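Local coordinates for SLT domain-containing protein (Bdellovibrio bacteriovorus HD100, PDB 6TAB) that probably cleaves peptidoglycan as a secreted lysozyme-like hydrolase of altered substrate specificity, helping the periplasmic predator to leave its prey cell, at residues 118-121 with 122-125; 197-200 with 201-205; 238-241 with 242-246. One frame throughout, in Å; residues are numbered along the deposited sequence.

From the N terminus, contact 1 (118-125) comes first. It is a short 3-10 turn in the loop that joins helix 113-116 to helix 125-144. Contact 2 (197-205) follows within helix 193-211, its centre about 7 Å from the centre of the chain. Contact 3 (238-246) is formed within helix 238-248, close to the C terminus. Each closes over a single turn or two of backbone; they lie in series, and none nests in or crosses another. Their centres stand 20 to 21 Å apart and no two touch. Helix 125-144 connects them: Tyr120 is hydrogen-bonded to Trp132, Ile201 and Leu204 pack on Leu136, and Ile243 and Trp246 touch Ser138.

Contact 1. Residues 118-121 with 122-125; sequences PKYS and SLSY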
loop_
_atom_site.group_PDB
_atom_site.type_symbol
_atom_site.label_atom_id
_atom_site.label_comp_id
_atom_site.label_asym_id
_atom_site.label_seq_id
_atom_site.Cartn_x
_atom_site.Cartn_y
_atom_site.Cartn_z
ATOM N N PRO A 118 -12.065 11.009 7.617
ATOM C CA PRO A 118 -12.302 12.070 8.596
ATOM C C PRO A 118 -12.356 11.657 10.084
ATOM O O PRO A 118 -11.900 12.440 10.958
ATOM C CB PRO A 118 -13.619 12.698 8.084
ATOM C CG PRO A 118 -13.504 12.515 6.583
ATOM C CD PRO A 118 -12.887 11.145 6.397
ATOM N N LYS A 119 -12.850 10.443 10.377
ATOM C CA LYS A 119 -12.980 9.935 11.741
ATOM C C LYS A 119 -11.768 9.076 12.170
ATOM O O LYS A 119 -11.894 8.345 13.163
ATOM C CB LYS A 119 -14.308 9.177 11.923
ATOM C CG LYS A 119 -15.569 10.009 11.770
ATOM C CD LYS A 119 -16.833 9.181 12.007
ATOM C CE LYS A 119 -18.074 10.042 12.078
ATOM N NZ LYS A 119 -19.319 9.233 12.072
ATOM N N TYR A 120 -10.609 9.194 11.492
ATOM C CA TYR A 120 -9.462 8.328 11.791
ATOM C C TYR A 120 -9.097 8.340 13.291
ATOM O O TYR A 120 -8.727 7.303 13.855
ATOM C CB TYR A 120 -8.246 8.722 10.913
ATOM C CG TYR A 120 -7.183 7.650 10.851
ATOM C CD1 TYR A 120 -6.175 7.600 11.800
ATOM C CD2 TYR A 120 -7.176 6.685 9.847
ATOM C CE1 TYR A 120 -5.209 6.594 11.784
ATOM C CE2 TYR A 120 -6.247 5.657 9.847
ATOM C CZ TYR A 120 -5.224 5.628 10.790
ATOM O OH TYR A 120 -4.272 4.636 10.747
ATOM N N SER A 121 -9.080 9.526 13.908
ATOM C CA SER A 121 -8.631 9.634 15.304
ATOM C C SER A 121 -9.525 8.867 16.288
ATOM O O SER A 121 -9.087 8.670 17.441
ATOM C CB SER A 121 -8.497 11.078 15.752
ATOM O OG SER A 121 -9.756 11.721 15.799
ATOM N N SER A 122 -10.745 8.476 15.870
ATOM C CA SER A 122 -11.692 7.705 16.710
ATOM C C SER A 122 -11.540 6.179 16.559
ATOM O O SER A 122 -12.172 5.420 17.315
ATOM C CB SER A 122 -13.139 8.077 16.395
ATOM O OG SER A 122 -13.380 9.451 16.625
ATOM N N LEU A 123 -10.741 5.711 15.601
ATOM C CA LEU A 123 -10.671 4.273 15.277
ATOM C C LEU A 123 -9.883 3.497 16.355
ATOM O O LEU A 123 -8.821 3.953 16.824
ATOM C CB LEU A 123 -10.022 4.064 13.896
ATOM C CG LEU A 123 -10.752 4.676 12.699
ATOM C CD1 LEU A 123 -10.005 4.331 11.405
ATOM C CD2 LEU A 123 -12.213 4.236 12.615
ATOM N N SER A 124 -10.361 2.302 16.714
ATOM C CA SER A 124 -9.614 1.306 17.500
ATOM C C SER A 124 -8.436 0.741 16.690
ATOM O O SER A 124 -8.400 0.847 15.441
ATOM C CB SER A 124 -10.548 0.166 17.938
ATOM O OG SER A 124 -10.900 -0.620 16.809
ATOM N N TYR A 125 -7.549 0.022 17.389
ATOM C CA TYR A 125 -6.456 -0.699 16.697
ATOM C C TYR A 125 -7.026 -1.654 15.633
ATOM O O TYR A 125 -6.538 -1.684 14.500
ATOM C CB TYR A 125 -5.560 -1.416 17.714
ATOM C CG TYR A 125 -4.353 -2.110 17.123
ATOM C CD1 TYR A 125 -3.246 -1.393 16.672
ATOM C CD2 TYR A 125 -4.265 -3.491 17.052
ATOM C CE1 TYR A 125 -2.131 -2.030 16.142
ATOM C CE2 TYR A 125 -3.146 -4.139 16.541
ATOM C CZ TYR A 125 -2.067 -3.412 16.062
ATOM O OH TYR A 125 -0.929 -4.020 15.575
HETATM O O HOH W 1 -7.226 6.093 15.909
HETATM O O HOH W 2 -12.430 11.359 14.905
#
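Leu123 folds back beside Tyr120, three residues earlier, as the chain turns between two helices. Leu123 CB lies 3.5 Å from Tyr120 O. CG stays near the same oxygen and also approaches Lys119 O. From there the two methyls part. Leu123 CD1 goes to the ring, where it meets Tyr120 CD2 at 4.0 Å; CD2 of the leucine lies by Lys119 O. CG of Leu123 is anti to its own carbonyl carbon (chi1 -62°), which keeps the branch beside the turn. The Tyr120 and Leu123 side chains cross at about a right angle. The phenol OH of Tyr120 is hydrogen-bonded to Trp132 NE1 on helix 125-144, and Leu123 also touches Ile252.

Two backbone bonds tighten the turn. Ser122 N donates to Lys119 O at 2.9 Å, and Leu123 N donates to Tyr120 O at 3.1 Å. Both donors sit well above the carbonyl planes, the second by 59°. Tyr120 O also accepts a hydrogen bond from a water, and the same water donates to Leu123 O, bridging the two carbonyls. On the exposed side, a second water joins Ser121 OG, 2.8 Å away, to Ser122 OG, 2.7 Å away. Lys119 points its amine elsewhere, to a salt bridge with the terminal carboxylate of Lys254. Ser124 is the N-cap of helix 125-144. The paired i to i+3 bonds are the mark of a short 3-10 turn, here placed in the loop just ahead of that capped helix.

Contact 2. Residues 197-200 with 201-205; sequences LSCG and IRILD
At Cys199, chi1 of -167° places SG trans to the amide nitrogen, while Ile203 CG1 lies beside its own N (chi1 -64°) and runs on, nearly extended, to CD1. These torsions bring the sulfur and the methyl together one helical turn apart, and Cys199 SG meets Ile203 CD1 at 4.2 Å. The contact is apolar and loose. The sulfur is held by its disulfide to Cys182, and Phe184 also touches Cys199. Ile203 leans on Trp229 as well.

Ile203 also lies against the carbonyl of Cys199, four residues earlier. Ile203 CG1 is 3.4 Å from Cys199 O, the atom that accepts the hydrogen bond from Ile203 N. Ile201, two residues earlier and on another side of the helix, does the same, with Ile201 CG1 3.5 Å from Leu197 O. Leu204 CG comes to 3.5 Å from Gly200 O. The aliphatic Arg202 CG covers Ser198 O at 3.6 Å, and the chain then extends from CG to NE.

This is a regular alpha helix, part of helix 193-211 in the lysozyme-like fold. Four successive i to i+4 bonds cross the junction. Ile203 N to Cys199 O, at 3.0 Å, runs close to the carbonyl axis. Leu204 N to Gly200 O, at 3.1 Å, is the straightest at hydrogen, 172°, though its donor tilts from the carbonyl plane.

The faces of the helix have different neighbours. Leu197, Ile201 and Leu204 pack on helix 125-144 through Val140, Leu136 and Trp132. Ser198 faces helix 87-101, where its hydroxyl is hydrogen-bonded to His93. Farther along, the Asp205 carboxylate oxygens accept from Leu105 N and Asn104 ND2 in the loop after that helix.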
loop_
_atom_site.group_PDB
_atom_site.type_symbol
_atom_site.label_atom_id
_atom_site.label_comp_id
_atom_site.label_asym_id
_atom_site.label_seq_id
_atom_site.Cartn_x
_atom_site.Cartn_y
_atom_site.Cartn_z
ATOM N N LEU A 197 2.928 -8.208 -0.406
ATOM C CA LEU A 197 2.088 -7.412 0.512
ATOM C C LEU A 197 2.887 -7.021 1.776
ATOM O O LEU A 197 2.762 -5.870 2.274
ATOM C CB LEU A 197 0.795 -8.156 0.851
ATOM C CG LEU A 197 -0.189 -8.290 -0.308
ATOM C CD1 LEU A 197 -1.287 -9.293 0.050
ATOM C CD2 LEU A 197 -0.788 -6.949 -0.730
ATOM N N SER A 198 3.694 -7.939 2.320
ATOM C CA SER A 198 4.540 -7.611 3.506
ATOM C C SER A 198 5.525 -6.473 3.180
ATOM O O SER A 198 5.739 -5.559 4.030
ATOM C CB SER A 198 5.282 -8.815 4.044
ATOM O OG SER A 198 4.398 -9.691 4.743
ATOM N N CYS A 199 6.125 -6.493 1.978
ATOM C CA CYS A 199 7.008 -5.384 1.556
ATOM C C CYS A 199 6.245 -4.062 1.471
ATOM O O CYS A 199 6.756 -3.005 1.941
ATOM C CB CYS A 199 7.702 -5.714 0.229
ATOM S SG CYS A 199 9.076 -4.573 -0.169
ATOM N N GLY A 200 5.014 -4.066 0.932
ATOM C CA GLY A 200 4.216 -2.844 0.923
ATOM C C GLY A 200 4.003 -2.258 2.319
ATOM O O GLY A 200 4.059 -1.027 2.508
ATOM N N ILE A 201 3.739 -3.142 3.291
ATOM C CA ILE A 201 3.596 -2.704 4.691
ATOM C C ILE A 201 4.899 -2.029 5.185
ATOM O O ILE A 201 4.837 -0.963 5.833
ATOM C CB ILE A 201 3.129 -3.854 5.623
ATOM C CG1 ILE A 201 1.718 -4.335 5.252
ATOM C CG2 ILE A 201 3.199 -3.410 7.055
ATOM C CD1 ILE A 201 1.335 -5.687 5.819
ATOM N N ARG A 202 6.065 -2.632 4.915
ATOM C CA ARG A 202 7.353 -2.029 5.326
ATOM C C ARG A 202 7.523 -0.627 4.711
ATOM O O ARG A 202 8.061 0.287 5.394
ATOM C CB ARG A 202 8.553 -2.911 4.944
ATOM C CG ARG A 202 8.662 -4.236 5.693
ATOM C CD ARG A 202 9.884 -5.037 5.229
ATOM N NE ARG A 202 10.101 -6.280 5.946
ATOM C CZ ARG A 202 10.861 -6.445 7.033
ATOM N NH1 ARG A 202 11.407 -5.397 7.644
ATOM N NH2 ARG A 202 11.068 -7.671 7.503
ATOM N N ILE A 203 7.168 -0.416 3.444
ATOM C CA ILE A 203 7.350 0.867 2.760
ATOM C C ILE A 203 6.451 1.940 3.398
ATOM O O ILE A 203 6.916 3.052 3.753
ATOM C CB ILE A 203 7.108 0.720 1.240
ATOM C CG1 ILE A 203 8.138 -0.220 0.590
ATOM C CG2 ILE A 203 7.075 2.079 0.556
ATOM C CD1 ILE A 203 7.778 -0.654 -0.844
ATOM N N LEU A 204 5.163 1.598 3.651
ATOM C CA LEU A 204 4.232 2.509 4.344
ATOM C C LEU A 204 4.714 2.796 5.783
ATOM O O LEU A 204 4.619 3.942 6.274
ATOM C CB LEU A 204 2.810 1.943 4.340
ATOM C CG LEU A 204 2.121 1.862 2.973
ATOM C CD1 LEU A 204 0.848 1.030 3.049
ATOM C CD2 LEU A 204 1.773 3.264 2.431
ATOM N N ASP A 205 5.173 1.752 6.489
ATOM C CA ASP A 205 5.625 1.906 7.883
ATOM C C ASP A 205 6.774 2.943 7.981
ATOM O O ASP A 205 6.853 3.711 8.970
ATOM C CB ASP A 205 6.053 0.567 8.502
ATOM C CG ASP A 205 6.348 0.612 9.990
ATOM O OD1 ASP A 205 5.358 0.622 10.774
ATOM O OD2 ASP A 205 7.552 0.605 10.367
#

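Contact 3. Residues 238-241 with 242-246; sequences TSYK and SIVSW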
loop_
_atom_site.group_PDB
_atom_site.type_symbol
_atom_site.label_atom_id
_atom_site.label_comp_id
_atom_site.label_asym_id
_atom_site.label_seq_id
_atom_site.Cartn_x
_atom_site.Cartn_y
_atom_site.Cartn_z
ATOM N N THR A 238 -7.925 8.403 -12.797
ATOM C CA THR A 238 -8.936 7.547 -12.256
ATOM C C THR A 238 -8.437 6.841 -10.987
ATOM O O THR A 238 -9.209 6.678 -10.021
ATOM C CB THR A 238 -9.404 6.570 -13.341
ATOM O OG1 THR A 238 -9.922 7.290 -14.468
ATOM C CG2 THR A 238 -10.423 5.604 -12.794
ATOM N N SER A 239 -7.179 6.387 -10.988
ATOM C CA SER A 239 -6.632 5.627 -9.854
ATOM C C SER A 239 -6.704 6.450 -8.555
ATOM O O SER A 239 -7.326 6.035 -7.576
ATOM C CB SER A 239 -5.227 5.154 -10.155
ATOM O OG SER A 239 -4.336 6.245 -10.408
ATOM N N TYR A 240 -6.042 7.609 -8.562
ATOM C CA TYR A 240 -5.978 8.474 -7.351
ATOM C C TYR A 240 -7.401 8.871 -6.913
ATOM O O TYR A 240 -7.753 8.760 -5.724
ATOM C CB TYR A 240 -5.122 9.722 -7.600
ATOM C CG TYR A 240 -5.188 10.717 -6.450
ATOM C CD1 TYR A 240 -4.416 10.542 -5.313
ATOM C CD2 TYR A 240 -6.049 11.805 -6.466
ATOM C CE1 TYR A 240 -4.498 11.411 -4.231
ATOM C CE2 TYR A 240 -6.132 12.698 -5.401
ATOM C CZ TYR A 240 -5.342 12.507 -4.278
ATOM O OH TYR A 240 -5.443 13.349 -3.190
ATOM N N LYS A 241 -8.234 9.322 -7.870
ATOM C CA LYS A 241 -9.596 9.795 -7.517
ATOM C C LYS A 241 -10.421 8.674 -6.861
ATOM O O LYS A 241 -11.163 8.923 -5.895
ATOM C CB LYS A 241 -10.311 10.401 -8.737
ATOM C CG LYS A 241 -9.738 11.738 -9.218
ATOM C CD LYS A 241 -10.492 12.418 -10.350
ATOM C CE LYS A 241 -10.626 11.555 -11.579
ATOM N NZ LYS A 241 -11.302 12.307 -12.657
ATOM N N SER A 242 -10.292 7.443 -7.375
ATOM C CA SER A 242 -10.986 6.284 -6.857
ATOM C C SER A 242 -10.481 5.864 -5.472
ATOM O O SER A 242 -11.275 5.591 -4.574
ATOM C CB SER A 242 -10.917 5.105 -7.824
ATOM O OG SER A 242 -11.555 5.379 -9.070
ATOM N N ILE A 243 -9.160 5.818 -5.287
ATOM C CA ILE A 243 -8.595 5.456 -3.977
ATOM C C ILE A 243 -9.103 6.434 -2.905
ATOM O O ILE A 243 -9.543 6.007 -1.809
ATOM C CB ILE A 243 -7.048 5.386 -4.041
ATOM C CG1 ILE A 243 -6.606 4.198 -4.906
ATOM C CG2 ILE A 243 -6.422 5.274 -2.645
ATOM C CD1 ILE A 243 -5.145 4.165 -5.281
ATOM N N VAL A 244 -9.037 7.750 -3.194
ATOM C CA VAL A 244 -9.487 8.760 -2.199
ATOM C C VAL A 244 -10.998 8.611 -1.910
ATOM O O VAL A 244 -11.416 8.655 -0.762
ATOM C CB VAL A 244 -9.182 10.197 -2.679
ATOM C CG1 VAL A 244 -9.909 11.272 -1.870
ATOM C CG2 VAL A 244 -7.694 10.460 -2.674
ATOM N N SER A 245 -11.832 8.461 -2.976
ATOM C CA SER A 245 -13.287 8.354 -2.833
ATOM C C SER A 245 -13.673 7.112 -2.003
ATOM O O SER A 245 -14.492 7.177 -1.062
ATOM C CB SER A 245 -13.983 8.339 -4.183
ATOM O OG SER A 245 -15.399 8.372 -4.020
ATOM N N TRP A 246 -13.098 5.958 -2.362
ATOM C CA TRP A 246 -13.451 4.710 -1.670
ATOM C C TRP A 246 -13.041 4.781 -0.191
ATOM O O TRP A 246 -13.786 4.340 0.682
ATOM C CB TRP A 246 -12.855 3.498 -2.373
ATOM C CG TRP A 246 -13.325 3.260 -3.789
ATOM C CD1 TRP A 246 -14.383 3.811 -4.441
ATOM C CD2 TRP A 246 -12.646 2.453 -4.766
ATOM N NE1 TRP A 246 -14.423 3.385 -5.757
ATOM C CE2 TRP A 246 -13.361 2.542 -5.982
ATOM C CE3 TRP A 246 -11.455 1.726 -4.737
ATOM C CZ2 TRP A 246 -12.948 1.874 -7.133
ATOM C CZ3 TRP A 246 -11.061 1.041 -5.867
ATOM C CH2 TRP A 246 -11.811 1.105 -7.051
#
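Helix 238-248 opens here, and its first turns carry two i to i+4 side-chain contacts: a CH-pi pair and a serine that bonds back to the backbone. In the first, Val244 CG2 sits over one face of the Tyr240 ring. Val244 CG2 lies 3.8 Å from the centroid of the Tyr240 ring and 23° off the normal. It is shifted toward the rim on the hydroxyl side, and Val244 CG2 comes closest to Tyr240 CZ, at 3.5 Å. CG of Tyr240 is anti to the backbone N (chi1 172°), which swings the ring along the helix toward the next turn. The same methyl also rests against Tyr240 O, and Tyr240 O accepts the hydrogen bond from Val244 N at 3.0 Å.

The second contact joins Ser242 to Thr238. Thr238 O takes two hydrogen bonds from this one residue, from Ser242 OG at 2.8 Å and from Ser242 N at 3.0 Å. They arrive from opposite faces of the carbonyl plane. Two bonds thus grip Thr238 O, and the one from Ser242 OG fixes the rotation of the serine hydroxyl. That oxygen can reach back because chi1 of -63° sets it beside the serine's own backbone N. Ile243 N and Ser245 N donate hydrogen bonds to Ser239 O and Lys241 O, continuing the helical ladder. Lys241 bends at chi3, and its NZ makes a salt bridge with Asp236 just before the helix.

Around this helix, Tyr240 and Val244 pack on helix 113-116 through Leu115, and Val244 also touches Phe116. Ser239 and Ser242 meet Phe142 of helix 125-144, and Ile243 and Trp246 touch Ser138 of the same helix.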